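PDB 4H0A: uncharacterized protein from Staphylococcus aureus subsp. aureus, which is of unknown function but belongs to the CAP family of cysteine-rich secretory proteins, joining a CAP domain to a CAP-associated N-terminal region. Local coordinates for residues A[80-85]-A[206-211]; A[212-217]-A[305-310]; A[280-285]-A[314-319]; A[288-293]-A[297-302]. All blocks are in the same frame, centred on the assembly; numbering follows the deposited sequence.

Contact 1 (A[80-85]-A[206-211]); sequences YYIVST and LISLYE
Y80 and E211 meet nearly at a right angle, the tyrosine reaching out from strand 79-86 and the glutamate from helix 201-219. The phenol points its hydroxyl at the carboxylate, and Y80 OH donates a hydrogen bond of 2.6 Å to E211 OE1. This oxygen lies at the ring's edge, in its plane, while the carboxylate itself is turned 80° from the ring. The hydroxyl arrives on the anti side of OE1, somewhat out of the carboxylate plane. Y80 is placed for this by its first torsion (chi1 -177°), which swings CG away from the backbone N and sends the ring across the gap. The glutamate chain runs extended beyond CG, and its CB packs against the phenol, 3.4 Å from Y80 OH. In this way the seven-stranded antiparallel sheet of the CAP-associated N-terminal region meets helix 201-219, which packs on the central sheet of the CAP domain; the axes of segments 80-85 and 206-211 approach to 11.3 Å, and their N-to-C directions lie 150° apart. One step along the strand's inward face, I82 CD1 lies 4.3 Å from S208 OG, a loose contact of a methyl with a hydroxyl oxygen. The serine hydroxyl is engaged elsewhere, by R61 and by the carbonyl of N204 one helical turn back. R61 also forms a salt bridge with E211 OE1, and K75 one with OE2.

Contact 2 (A[212-217]-A[305-310]); sequences VTNEMR and DEMGGD
T213 and M307 mark the nearest backbone approach, their CA atoms 9.9 Å apart, with residues 212-217 in the C-terminal half of helix 201-219 and residues 306-310 in an extended strand. At the start of that strand D305 and E306 both face L321, forming a classic beta bulge. The backbones are too far apart to bond to each other, the side chains form no hydrogen bond across the gap either, and M307 spans most of it. M307, a selenomethionine, has its CG set between the backbone N and the carbonyl carbon (chi1 68°), and beyond this the chain is stretched out straight toward the helix. The two segments belong to a sheet covered by a helix, as in the alpha-beta-alpha sandwich of the CAP domain: helix 201-219 lies on one side of the central sheet and helix 229-242 on the other. On the helix, two neighbouring residues receive the selenomethionine. T213 slides past it in the opposite direction, with its methyl carbon CG2 3.9 Å from M307 SE; CG2 is the branch anti to the backbone N, while OG1 turns back to the carbonyl of L209. N214 comes from the opposite direction, and the methyl CE touches its amide, N214 ND2 lying 3.4 Å and N214 OD1 3.9 Å from M307 CE. Because CE is a methyl, this is van der Waals contact; the polar end is held elsewhere, OD1 accepting from L225 N, which helps fix the amide's rotation. L318 of the adjoining strand touches both T213 and M307.

Contact 3 (A[280-285]-A[314-319]); sequences NDVPTL and DYYSLI
Y316 contributes by far the most surface, and its ring packs against the first turn of helix 282-290, where L285 and V282 are its principal neighbours. L285 packs tightly: its CD2 sits 3.3 Å from Y316 CD2 and 3.4 Å from Y316 CG, approaching the ring at a slant. The leucine reaches it because CG stands opposite the backbone N (chi1 174°), which directs both methyls to the strand; CD1 settles 4.0 Å from Y316 CB. Nearer the hydroxyl end of the ring, V282 CG2 lies 3.8 Å from Y316 CE2, the valine crossing the tyrosine at about a right angle. The phenol oxygen, Y316 OH, ends near the backbone of D281, 4.0 Å from D281 C, and hydrogen-bonds to Q205 of helix 201-219. At the start of the helix, D281 is the N-cap: its OD2 accepts from T284 N at 3.1 Å, from above the carboxylate plane, while its OD1 takes the T284 OG1 hydroxyl through the syn lone pair. R170 forms a salt bridge with OD2. Helix 282-290 packed on strand 315-322 is one helix-on-sheet interface of the alpha-beta-alpha sandwich of CAP domains.

Contact 4 (A[288-293]-A[297-302]); sequences SWMNSD and SRLLNS
D293 O accepts the backbone hydrogen bond from S297 N at 2.9 Å, with an N-H...O angle of 160°, the donor lying tilted out of the carbonyl plane. This is an i-to-i+4 bond in the N-terminal half of helix 293-299, and the contact as a whole is a pair of successive helices in the CAP domain: helix 282-290 ends, N291 departs from helical geometry, and S292 takes the N-cap position of the next. The S292 hydroxyl bonds to H295 in that first turn, and the S297 hydroxyl turns back to the carbonyl of I294. The short connection brings the end of the second helix against the last turn of the first, where an apolar cluster forms. L299 carries most of it. Its CD1 lies 3.7 Å from W289 CB and 4.0 Å from M290 SE, so one methyl bridges two consecutive residues of the earlier helix, each crossed at about a right angle. Its other methyl, CD2, reaches the edge of the indole near the ring plane, 4.2 Å from W289 CE3. The indole also meets the ring of H295, their planes about 30° apart, and packs on L318 of the central sheet. Past L299 the chain unwinds, and R217 of helix 201-219 binds the carbonyls of L299 and N301. M290, a selenomethionine, is bent at both chi2 and chi3, a fold that brings its terminal CE to 4.1 Å from L300 CD1.

Helix 201-219 supplies segments to both contact 1 and contact 2, whose centres are 12 Å apart, and these follow one another along it. Its other sides touch the remaining two: L209 packs on L285 of contact 3 and on W289 of contact 4, while R217 of contact 2 ties to contact 4, whose centre is 11 Å away. Contacts 2 and 3 join directly through neighbouring strands 306-312 and 315-322, with G308 O probably accepting from I319 N at 2.8 Å. Contacts 3 and 4 share helix 282-290, contact 4 lying within the chain spans of contacts 2 and 3. Contacts 2, 3 and 4 lie in the CAP domain, and contact 1 is one place where the N-terminal sheet meets it.

Contact 1 (A[80-85]-A[206-211])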
loop_
_atom_site.group_PDB
_atom_site.type_symbol
_atom_site.label_atom_id
_atom_site.label_comp_id
_atom_site.label_asym_id
_atom_site.label_seq_id
_atom_site.Cartn_x
_atom_site.Cartn_y
_atom_site.Cartn_z
ATOM N N TYR A 80 7.801 10.289 1.762
ATOM C CA TYR A 80 6.813 9.870 0.785
ATOM C C TYR A 80 5.460 9.819 1.456
ATOM O O TYR A 80 5.311 9.099 2.445
ATOM C CB TYR A 80 7.206 8.504 0.205
ATOM C CG TYR A 80 6.250 8.041 -0.870
ATOM C CD1 TYR A 80 6.368 8.498 -2.180
ATOM C CD2 TYR A 80 5.167 7.220 -0.561
ATOM C CE1 TYR A 80 5.449 8.135 -3.160
ATOM C CE2 TYR A 80 4.250 6.834 -1.540
ATOM C CZ TYR A 80 4.393 7.297 -2.837
ATOM O OH TYR A 80 3.503 6.887 -3.801
ATOM N N TYR A 81 4.478 10.579 0.942
ATOM C CA TYR A 81 3.131 10.615 1.503
ATOM C C TYR A 81 2.058 10.412 0.447
ATOM O O TYR A 81 2.111 11.080 -0.591
ATOM C CB TYR A 81 2.863 11.980 2.163
ATOM C CG TYR A 81 3.920 12.450 3.129
ATOM C CD1 TYR A 81 3.954 11.982 4.440
ATOM C CD2 TYR A 81 4.845 13.422 2.761
ATOM C CE1 TYR A 81 4.892 12.458 5.352
ATOM C CE2 TYR A 81 5.778 13.912 3.671
ATOM C CZ TYR A 81 5.800 13.425 4.966
ATOM O OH TYR A 81 6.701 13.906 5.892
ATOM N N ILE A 82 1.083 9.533 0.711
ATOM C CA ILE A 82 -0.133 9.397 -0.091
ATOM C C ILE A 82 -1.221 9.897 0.835
ATOM O O ILE A 82 -1.527 9.235 1.834
ATOM C CB ILE A 82 -0.451 7.994 -0.669
ATOM C CG1 ILE A 82 0.708 7.470 -1.535
ATOM C CG2 ILE A 82 -1.781 8.073 -1.494
ATOM C CD1 ILE A 82 0.588 5.963 -1.887
ATOM N N VAL A 83 -1.765 11.082 0.538
ATOM C CA VAL A 83 -2.775 11.735 1.367
ATOM C C VAL A 83 -4.130 11.616 0.685
ATOM O O VAL A 83 -4.279 12.144 -0.410
ATOM C CB VAL A 83 -2.376 13.221 1.583
ATOM C CG1 VAL A 83 -3.404 13.946 2.445
ATOM C CG2 VAL A 83 -0.967 13.329 2.183
ATOM N N SER A 84 -5.112 10.961 1.327
ATOM C CA SER A 84 -6.465 10.836 0.762
ATOM C C SER A 84 -7.377 11.858 1.386
ATOM O O SER A 84 -7.310 12.070 2.599
ATOM C CB SER A 84 -7.036 9.442 0.998
ATOM O OG SER A 84 -6.095 8.442 0.651
ATOM N N THR A 85 -8.262 12.442 0.583
ATOM C CA THR A 85 -9.197 13.448 1.053
ATOM C C THR A 85 -10.614 13.145 0.581
ATOM O O THR A 85 -10.816 12.434 -0.399
ATOM C CB THR A 85 -8.786 14.855 0.548
ATOM O OG1 THR A 85 -9.043 14.922 -0.848
ATOM C CG2 THR A 85 -7.314 15.192 0.819
ATOM N N LEU A 206 -1.017 2.160 -10.639
ATOM C CA LEU A 206 0.209 1.574 -11.187
ATOM C C LEU A 206 1.416 2.451 -10.812
ATOM O O LEU A 206 2.454 1.916 -10.423
ATOM C CB LEU A 206 0.113 1.416 -12.724
ATOM C CG LEU A 206 1.387 0.940 -13.441
ATOM C CD1 LEU A 206 1.866 -0.412 -12.876
ATOM C CD2 LEU A 206 1.158 0.843 -14.937
ATOM N N ILE A 207 1.279 3.796 -10.911
ATOM C CA ILE A 207 2.372 4.706 -10.539
ATOM C C ILE A 207 2.652 4.569 -9.038
ATOM O O ILE A 207 3.813 4.541 -8.647
ATOM C CB ILE A 207 2.077 6.183 -10.945
ATOM C CG1 ILE A 207 2.072 6.310 -12.483
ATOM C CG2 ILE A 207 3.143 7.139 -10.345
ATOM C CD1 ILE A 207 1.242 7.465 -12.995
ATOM N N SER A 208 1.610 4.490 -8.203
ATOM C CA SER A 208 1.807 4.289 -6.753
ATOM C C SER A 208 2.476 2.941 -6.463
ATOM O O SER A 208 3.313 2.865 -5.566
ATOM C CB SER A 208 0.475 4.347 -6.019
ATOM O OG SER A 208 -0.046 5.659 -6.091
ATOM N N LEU A 209 2.119 1.883 -7.234
ATOM C CA LEU A 209 2.737 0.561 -7.093
ATOM C C LEU A 209 4.252 0.682 -7.325
ATOM O O LEU A 209 5.025 0.165 -6.535
ATOM C CB LEU A 209 2.110 -0.453 -8.076
ATOM C CG LEU A 209 2.751 -1.861 -8.116
ATOM C CD1 LEU A 209 2.498 -2.602 -6.817
ATOM C CD2 LEU A 209 2.221 -2.658 -9.292
ATOM N N TYR A 210 4.669 1.392 -8.384
ATOM C CA TYR A 210 6.095 1.608 -8.663
ATOM C C TYR A 210 6.766 2.383 -7.546
ATOM O O TYR A 210 7.859 2.023 -7.100
ATOM C CB TYR A 210 6.292 2.411 -9.974
ATOM C CG TYR A 210 5.846 1.752 -11.264
ATOM C CD1 TYR A 210 6.078 0.396 -11.501
ATOM C CD2 TYR A 210 5.333 2.513 -12.312
ATOM C CE1 TYR A 210 5.749 -0.195 -12.721
ATOM C CE2 TYR A 210 5.035 1.940 -13.549
ATOM C CZ TYR A 210 5.248 0.584 -13.751
ATOM O OH TYR A 210 4.903 -0.016 -14.943
ATOM N N GLU A 211 6.133 3.484 -7.121
ATOM C CA GLU A 211 6.706 4.362 -6.092
ATOM C C GLU A 211 6.837 3.666 -4.747
ATOM O O GLU A 211 7.886 3.772 -4.131
ATOM C CB GLU A 211 5.851 5.621 -5.915
ATOM C CG GLU A 211 5.972 6.583 -7.084
ATOM C CD GLU A 211 5.021 7.760 -7.035
ATOM O OE1 GLU A 211 4.064 7.743 -6.227
ATOM O OE2 GLU A 211 5.249 8.717 -7.808
#

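Contact 2 (A[212-217]-A[305-310])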
loop_
_atom_site.group_PDB
_atom_site.type_symbol
_atom_site.label_atom_id
_atom_site.label_comp_id
_atom_site.label_asym_id
_atom_site.label_seq_id
_atom_site.Cartn_x
_atom_site.Cartn_y
_atom_site.Cartn_z
ATOM N N VAL A 212 5.782 2.962 -4.292
ATOM C CA VAL A 212 5.840 2.286 -2.993
ATOM C C VAL A 212 6.856 1.133 -3.053
ATOM O O VAL A 212 7.566 0.899 -2.072
ATOM C CB VAL A 212 4.458 1.816 -2.494
ATOM C CG1 VAL A 212 4.616 1.003 -1.199
ATOM C CG2 VAL A 212 3.546 3.015 -2.252
ATOM N N THR A 213 6.964 0.439 -4.202
ATOM C CA THR A 213 7.975 -0.619 -4.363
ATOM C C THR A 213 9.366 -0.030 -4.156
ATOM O O THR A 213 10.179 -0.620 -3.451
ATOM C CB THR A 213 7.866 -1.276 -5.746
ATOM O OG1 THR A 213 6.657 -2.027 -5.788
ATOM C CG2 THR A 213 9.075 -2.178 -6.077
ATOM N N ASN A 214 9.638 1.132 -4.762
ATOM C CA ASN A 214 10.946 1.770 -4.643
ATOM C C ASN A 214 11.164 2.351 -3.234
ATOM O O ASN A 214 12.296 2.327 -2.772
ATOM C CB ASN A 214 11.163 2.820 -5.749
ATOM C CG ASN A 214 11.567 2.184 -7.069
ATOM O OD1 ASN A 214 12.100 1.064 -7.110
ATOM N ND2 ASN A 214 11.339 2.873 -8.188
ATOM N N GLU A 215 10.113 2.801 -2.529
ATOM C CA GLU A 215 10.279 3.250 -1.134
ATOM C C GLU A 215 10.696 2.083 -0.246
ATOM O O GLU A 215 11.576 2.250 0.595
ATOM C CB GLU A 215 8.979 3.872 -0.579
ATOM C CG GLU A 215 8.629 5.223 -1.178
ATOM C CD GLU A 215 9.692 6.292 -1.018
ATOM O OE1 GLU A 215 10.282 6.396 0.082
ATOM O OE2 GLU A 215 9.953 7.011 -2.008
HETATM N N MSE A 216 10.110 0.890 -0.467
HETATM C CA MSE A 216 10.459 -0.312 0.303
HETATM C C MSE A 216 11.897 -0.713 0.009
HETATM O O MSE A 216 12.643 -1.044 0.935
HETATM C CB MSE A 216 9.494 -1.468 -0.016
HETATM C CG MSE A 216 8.052 -1.207 0.419
HETATM SE SE MSE A 216 7.853 -1.001 2.334
HETATM C CE MSE A 216 7.843 1.054 2.441
ATOM N N ARG A 217 12.306 -0.638 -1.268
ATOM C CA ARG A 217 13.693 -0.929 -1.648
ATOM C C ARG A 217 14.665 0.075 -1.000
ATOM O O ARG A 217 15.718 -0.340 -0.504
ATOM C CB ARG A 217 13.841 -0.904 -3.183
ATOM C CG ARG A 217 13.203 -2.113 -3.867
ATOM C CD ARG A 217 13.383 -2.044 -5.365
ATOM N NE ARG A 217 14.792 -2.180 -5.751
ATOM C CZ ARG A 217 15.451 -3.332 -5.886
ATOM N NH1 ARG A 217 14.838 -4.492 -5.661
ATOM N NH2 ARG A 217 16.731 -3.334 -6.241
ATOM N N ASP A 305 17.172 -4.527 -11.889
ATOM C CA ASP A 305 17.386 -3.096 -12.124
ATOM C C ASP A 305 16.202 -2.432 -12.865
ATOM O O ASP A 305 16.201 -1.211 -12.969
ATOM C CB ASP A 305 18.703 -2.839 -12.881
ATOM C CG ASP A 305 19.044 -3.844 -13.958
ATOM O OD1 ASP A 305 18.117 -4.299 -14.661
ATOM O OD2 ASP A 305 20.234 -4.200 -14.077
ATOM N N GLU A 306 15.190 -3.206 -13.334
ATOM C CA GLU A 306 14.034 -2.660 -14.044
ATOM C C GLU A 306 12.757 -3.368 -13.654
ATOM O O GLU A 306 12.792 -4.521 -13.210
ATOM C CB GLU A 306 14.211 -2.797 -15.561
ATOM C CG GLU A 306 15.361 -1.990 -16.131
ATOM C CD GLU A 306 15.508 -2.080 -17.638
ATOM O OE1 GLU A 306 14.685 -2.766 -18.288
ATOM O OE2 GLU A 306 16.462 -1.468 -18.169
HETATM N N MSE A 307 11.631 -2.693 -13.872
HETATM C CA MSE A 307 10.315 -3.251 -13.602
HETATM C C MSE A 307 9.271 -2.627 -14.525
HETATM O O MSE A 307 9.482 -1.557 -15.092
HETATM C CB MSE A 307 9.919 -3.041 -12.126
HETATM C CG MSE A 307 9.677 -1.576 -11.754
HETATM SE SE MSE A 307 9.187 -1.339 -9.871
HETATM C CE MSE A 307 9.438 0.576 -9.874
ATOM N N GLY A 308 8.154 -3.309 -14.650
ATOM C CA GLY A 308 7.023 -2.848 -15.442
ATOM C C GLY A 308 5.805 -3.616 -15.000
ATOM O O GLY A 308 5.904 -4.811 -14.733
ATOM N N GLY A 309 4.686 -2.939 -14.854
ATOM C CA GLY A 309 3.496 -3.610 -14.364
ATOM C C GLY A 309 2.217 -3.120 -14.976
ATOM O O GLY A 309 2.220 -2.367 -15.950
ATOM N N ASP A 310 1.116 -3.589 -14.412
ATOM C CA ASP A 310 -0.211 -3.165 -14.815
ATOM C C ASP A 310 -1.173 -3.331 -13.654
ATOM O O ASP A 310 -0.969 -4.186 -12.799
ATOM C CB ASP A 310 -0.709 -3.960 -16.032
ATOM C CG ASP A 310 -1.962 -3.363 -16.665
ATOM O OD1 ASP A 310 -2.085 -2.118 -16.688
ATOM O OD2 ASP A 310 -2.807 -4.132 -17.130
#

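Contact 3 (A[280-285]-A[314-319])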
loop_
_atom_site.group_PDB
_atom_site.type_symbol
_atom_site.label_atom_id
_atom_site.label_comp_id
_atom_site.label_asym_id
_atom_site.label_seq_id
_atom_site.Cartn_x
_atom_site.Cartn_y
_atom_site.Cartn_z
ATOM N N ASN A 280 -7.623 -3.344 -2.918
ATOM C CA ASN A 280 -8.227 -2.014 -3.066
ATOM C C ASN A 280 -7.206 -0.886 -3.048
ATOM O O ASN A 280 -7.537 0.221 -3.465
ATOM C CB ASN A 280 -9.218 -1.770 -1.916
ATOM C CG ASN A 280 -10.409 -2.690 -1.946
ATOM O OD1 ASN A 280 -10.912 -3.048 -3.017
ATOM N ND2 ASN A 280 -10.904 -3.079 -0.776
ATOM N N ASP A 281 -6.008 -1.121 -2.491
ATOM C CA ASP A 281 -5.020 -0.058 -2.370
ATOM C C ASP A 281 -3.638 -0.649 -2.396
ATOM O O ASP A 281 -3.458 -1.834 -2.099
ATOM C CB ASP A 281 -5.256 0.736 -1.072
ATOM C CG ASP A 281 -5.073 -0.124 0.149
ATOM O OD1 ASP A 281 -5.804 -1.123 0.280
ATOM O OD2 ASP A 281 -4.150 0.152 0.932
ATOM N N VAL A 282 -2.679 0.178 -2.749
ATOM C CA VAL A 282 -1.295 -0.253 -2.883
ATOM C C VAL A 282 -0.678 -0.616 -1.507
ATOM O O VAL A 282 -0.053 -1.671 -1.433
ATOM C CB VAL A 282 -0.482 0.799 -3.667
ATOM C CG1 VAL A 282 1.016 0.512 -3.605
ATOM C CG2 VAL A 282 -0.961 0.839 -5.119
ATOM N N PRO A 283 -0.825 0.163 -0.409
ATOM C CA PRO A 283 -0.228 -0.272 0.871
ATOM C C PRO A 283 -0.656 -1.680 1.298
ATOM O O PRO A 283 0.189 -2.437 1.776
ATOM C CB PRO A 283 -0.731 0.788 1.856
ATOM C CG PRO A 283 -0.817 2.033 0.997
ATOM C CD PRO A 283 -1.425 1.508 -0.282
ATOM N N THR A 284 -1.938 -2.067 1.083
ATOM C CA THR A 284 -2.385 -3.417 1.457
ATOM C C THR A 284 -1.734 -4.462 0.560
ATOM O O THR A 284 -1.287 -5.494 1.051
ATOM C CB THR A 284 -3.915 -3.545 1.404
ATOM O OG1 THR A 284 -4.474 -2.494 2.177
ATOM C CG2 THR A 284 -4.408 -4.884 1.940
ATOM N N LEU A 285 -1.711 -4.217 -0.744
ATOM C CA LEU A 285 -1.066 -5.124 -1.697
ATOM C C LEU A 285 0.419 -5.345 -1.362
ATOM O O LEU A 285 0.877 -6.479 -1.379
ATOM C CB LEU A 285 -1.171 -4.543 -3.123
ATOM C CG LEU A 285 -0.406 -5.332 -4.184
ATOM C CD1 LEU A 285 -1.108 -6.632 -4.525
ATOM C CD2 LEU A 285 -0.176 -4.506 -5.342
ATOM N N ASP A 314 -9.472 -5.453 -10.194
ATOM C CA ASP A 314 -9.068 -6.155 -8.985
ATOM C C ASP A 314 -7.615 -6.668 -9.031
ATOM O O ASP A 314 -7.100 -7.048 -7.979
ATOM C CB ASP A 314 -10.040 -7.335 -8.764
ATOM C CG ASP A 314 -11.361 -6.933 -8.133
ATOM O OD1 ASP A 314 -11.738 -5.742 -8.244
ATOM O OD2 ASP A 314 -12.027 -7.814 -7.541
ATOM N N TYR A 315 -6.945 -6.670 -10.205
ATOM C CA TYR A 315 -5.605 -7.243 -10.319
ATOM C C TYR A 315 -4.450 -6.232 -10.336
ATOM O O TYR A 315 -4.565 -5.146 -10.897
ATOM C CB TYR A 315 -5.499 -8.082 -11.588
ATOM C CG TYR A 315 -6.189 -9.428 -11.525
ATOM C CD1 TYR A 315 -5.479 -10.584 -11.218
ATOM C CD2 TYR A 315 -7.528 -9.564 -11.875
ATOM C CE1 TYR A 315 -6.095 -11.835 -11.207
ATOM C CE2 TYR A 315 -8.156 -10.809 -11.872
ATOM C CZ TYR A 315 -7.434 -11.947 -11.544
ATOM O OH TYR A 315 -8.032 -13.190 -11.513
ATOM N N TYR A 316 -3.307 -6.663 -9.778
ATOM C CA TYR A 316 -2.041 -5.941 -9.744
ATOM C C TYR A 316 -0.954 -6.877 -10.225
ATOM O O TYR A 316 -0.826 -7.949 -9.664
ATOM C CB TYR A 316 -1.728 -5.479 -8.316
ATOM C CG TYR A 316 -2.485 -4.251 -7.860
ATOM C CD1 TYR A 316 -3.777 -4.355 -7.353
ATOM C CD2 TYR A 316 -1.864 -3.012 -7.801
ATOM C CE1 TYR A 316 -4.450 -3.239 -6.857
ATOM C CE2 TYR A 316 -2.524 -1.891 -7.307
ATOM C CZ TYR A 316 -3.817 -2.008 -6.833
ATOM O OH TYR A 316 -4.440 -0.884 -6.343
ATOM N N SER A 317 -0.175 -6.497 -11.239
ATOM C CA SER A 317 0.925 -7.325 -11.751
ATOM C C SER A 317 2.187 -6.489 -11.843
ATOM O O SER A 317 2.111 -5.365 -12.328
ATOM C CB SER A 317 0.572 -7.889 -13.122
ATOM O OG SER A 317 1.704 -8.467 -13.750
ATOM N N LEU A 318 3.342 -7.022 -11.390
ATOM C CA LEU A 318 4.621 -6.309 -11.466
ATOM C C LEU A 318 5.707 -7.275 -11.897
ATOM O O LEU A 318 6.014 -8.219 -11.169
ATOM C CB LEU A 318 4.970 -5.663 -10.113
ATOM C CG LEU A 318 6.132 -4.651 -10.103
ATOM C CD1 LEU A 318 5.859 -3.457 -11.050
ATOM C CD2 LEU A 318 6.382 -4.132 -8.700
ATOM N N ILE A 319 6.269 -7.053 -13.096
ATOM C CA ILE A 319 7.339 -7.878 -13.657
ATOM C C ILE A 319 8.661 -7.219 -13.309
ATOM O O ILE A 319 8.775 -6.004 -13.442
ATOM C CB ILE A 319 7.162 -8.047 -15.187
ATOM C CG1 ILE A 319 5.829 -8.768 -15.491
ATOM C CG2 ILE A 319 8.354 -8.814 -15.796
ATOM C CD1 ILE A 319 5.436 -8.786 -16.914
#

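Contact 4 (A[288-293]-A[297-302])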
loop_
_atom_site.group_PDB
_atom_site.type_symbol
_atom_site.label_atom_id
_atom_site.label_comp_id
_atom_site.label_asym_id
_atom_site.label_seq_id
_atom_site.Cartn_x
_atom_site.Cartn_y
_atom_site.Cartn_z
ATOM N N SER A 288 1.007 -7.575 1.602
ATOM C CA SER A 288 0.836 -8.999 1.305
ATOM C C SER A 288 2.052 -9.561 0.571
ATOM O O SER A 288 2.478 -10.667 0.889
ATOM C CB SER A 288 -0.439 -9.244 0.505
ATOM O OG SER A 288 -1.569 -8.949 1.308
ATOM N N TRP A 289 2.656 -8.789 -0.355
ATOM C CA TRP A 289 3.872 -9.243 -1.046
ATOM C C TRP A 289 5.069 -9.265 -0.084
ATOM O O TRP A 289 5.838 -10.227 -0.094
ATOM C CB TRP A 289 4.179 -8.364 -2.269
ATOM C CG TRP A 289 3.232 -8.551 -3.417
ATOM C CD1 TRP A 289 2.181 -9.418 -3.491
ATOM C CD2 TRP A 289 3.229 -7.815 -4.645
ATOM N NE1 TRP A 289 1.551 -9.296 -4.703
ATOM C CE2 TRP A 289 2.144 -8.289 -5.416
ATOM C CE3 TRP A 289 4.036 -6.798 -5.172
ATOM C CZ2 TRP A 289 1.876 -7.808 -6.703
ATOM C CZ3 TRP A 289 3.774 -6.330 -6.450
ATOM C CH2 TRP A 289 2.704 -6.830 -7.198
HETATM N N MSE A 290 5.198 -8.241 0.777
HETATM C CA MSE A 290 6.287 -8.166 1.764
HETATM C C MSE A 290 6.209 -9.312 2.801
HETATM O O MSE A 290 7.235 -9.655 3.384
HETATM C CB MSE A 290 6.261 -6.814 2.520
HETATM C CG MSE A 290 6.661 -5.578 1.679
HETATM SE SE MSE A 290 8.518 -5.543 1.182
HETATM C CE MSE A 290 9.365 -5.567 2.913
ATOM N N ASN A 291 5.007 -9.898 3.038
ATOM C CA ASN A 291 4.831 -10.978 4.023
ATOM C C ASN A 291 4.748 -12.369 3.362
ATOM O O ASN A 291 4.372 -13.343 4.015
ATOM C CB ASN A 291 3.619 -10.686 4.900
ATOM C CG ASN A 291 3.924 -9.582 5.882
ATOM O OD1 ASN A 291 4.175 -9.836 7.050
ATOM N ND2 ASN A 291 3.988 -8.335 5.432
ATOM N N SER A 292 5.185 -12.465 2.095
ATOM C CA SER A 292 5.322 -13.705 1.343
ATOM C C SER A 292 6.780 -13.766 0.919
ATOM O O SER A 292 7.205 -12.909 0.147
ATOM C CB SER A 292 4.373 -13.715 0.149
ATOM O OG SER A 292 4.696 -14.757 -0.758
ATOM N N ASP A 293 7.569 -14.711 1.475
ATOM C CA ASP A 293 9.012 -14.822 1.211
ATOM C C ASP A 293 9.357 -14.763 -0.280
ATOM O O ASP A 293 10.271 -14.030 -0.669
ATOM C CB ASP A 293 9.566 -16.133 1.798
ATOM C CG ASP A 293 11.055 -16.321 1.562
ATOM O OD1 ASP A 293 11.845 -15.465 2.027
ATOM O OD2 ASP A 293 11.430 -17.308 0.886
ATOM N N SER A 297 11.275 -11.543 -1.676
ATOM C CA SER A 297 12.607 -11.720 -2.274
ATOM C C SER A 297 12.705 -11.069 -3.658
ATOM O O SER A 297 13.765 -10.556 -3.998
ATOM C CB SER A 297 12.999 -13.201 -2.346
ATOM O OG SER A 297 12.289 -13.937 -3.328
ATOM N N ARG A 298 11.603 -11.040 -4.430
ATOM C CA ARG A 298 11.596 -10.387 -5.743
ATOM C C ARG A 298 11.611 -8.862 -5.593
ATOM O O ARG A 298 12.391 -8.201 -6.277
ATOM C CB ARG A 298 10.381 -10.822 -6.581
ATOM C CG ARG A 298 10.476 -12.267 -7.058
ATOM C CD ARG A 298 9.109 -12.863 -7.310
ATOM N NE ARG A 298 9.176 -14.274 -7.684
ATOM C CZ ARG A 298 8.128 -15.092 -7.763
ATOM N NH1 ARG A 298 6.900 -14.647 -7.488
ATOM N NH2 ARG A 298 8.297 -16.367 -8.096
ATOM N N LEU A 299 10.756 -8.304 -4.706
ATOM C CA LEU A 299 10.716 -6.850 -4.463
ATOM C C LEU A 299 12.064 -6.317 -3.992
ATOM O O LEU A 299 12.486 -5.251 -4.425
ATOM C CB LEU A 299 9.671 -6.485 -3.391
ATOM C CG LEU A 299 8.204 -6.450 -3.791
ATOM C CD1 LEU A 299 7.329 -6.365 -2.560
ATOM C CD2 LEU A 299 7.907 -5.279 -4.704
ATOM N N LEU A 300 12.726 -7.056 -3.091
ATOM C CA LEU A 300 14.006 -6.656 -2.500
ATOM C C LEU A 300 15.206 -7.364 -3.135
ATOM O O LEU A 300 16.243 -7.501 -2.484
ATOM C CB LEU A 300 13.971 -6.966 -0.994
ATOM C CG LEU A 300 12.746 -6.455 -0.238
ATOM C CD1 LEU A 300 12.789 -6.910 1.201
ATOM C CD2 LEU A 300 12.628 -4.933 -0.342
ATOM N N ASN A 301 15.101 -7.766 -4.405
ATOM C CA ASN A 301 16.209 -8.431 -5.076
ATOM C C ASN A 301 17.240 -7.390 -5.512
ATOM O O ASN A 301 16.905 -6.480 -6.271
ATOM C CB ASN A 301 15.704 -9.209 -6.281
ATOM C CG ASN A 301 16.633 -10.303 -6.706
ATOM O OD1 ASN A 301 17.853 -10.137 -6.695
ATOM N ND2 ASN A 301 16.081 -11.436 -7.116
ATOM N N SER A 302 18.487 -7.518 -5.042
ATOM C CA SER A 302 19.550 -6.583 -5.411
ATOM C C SER A 302 19.955 -6.709 -6.889
ATOM O O SER A 302 20.481 -5.746 -7.443
ATOM C CB SER A 302 20.779 -6.804 -4.534
ATOM O OG SER A 302 21.232 -8.147 -4.610
#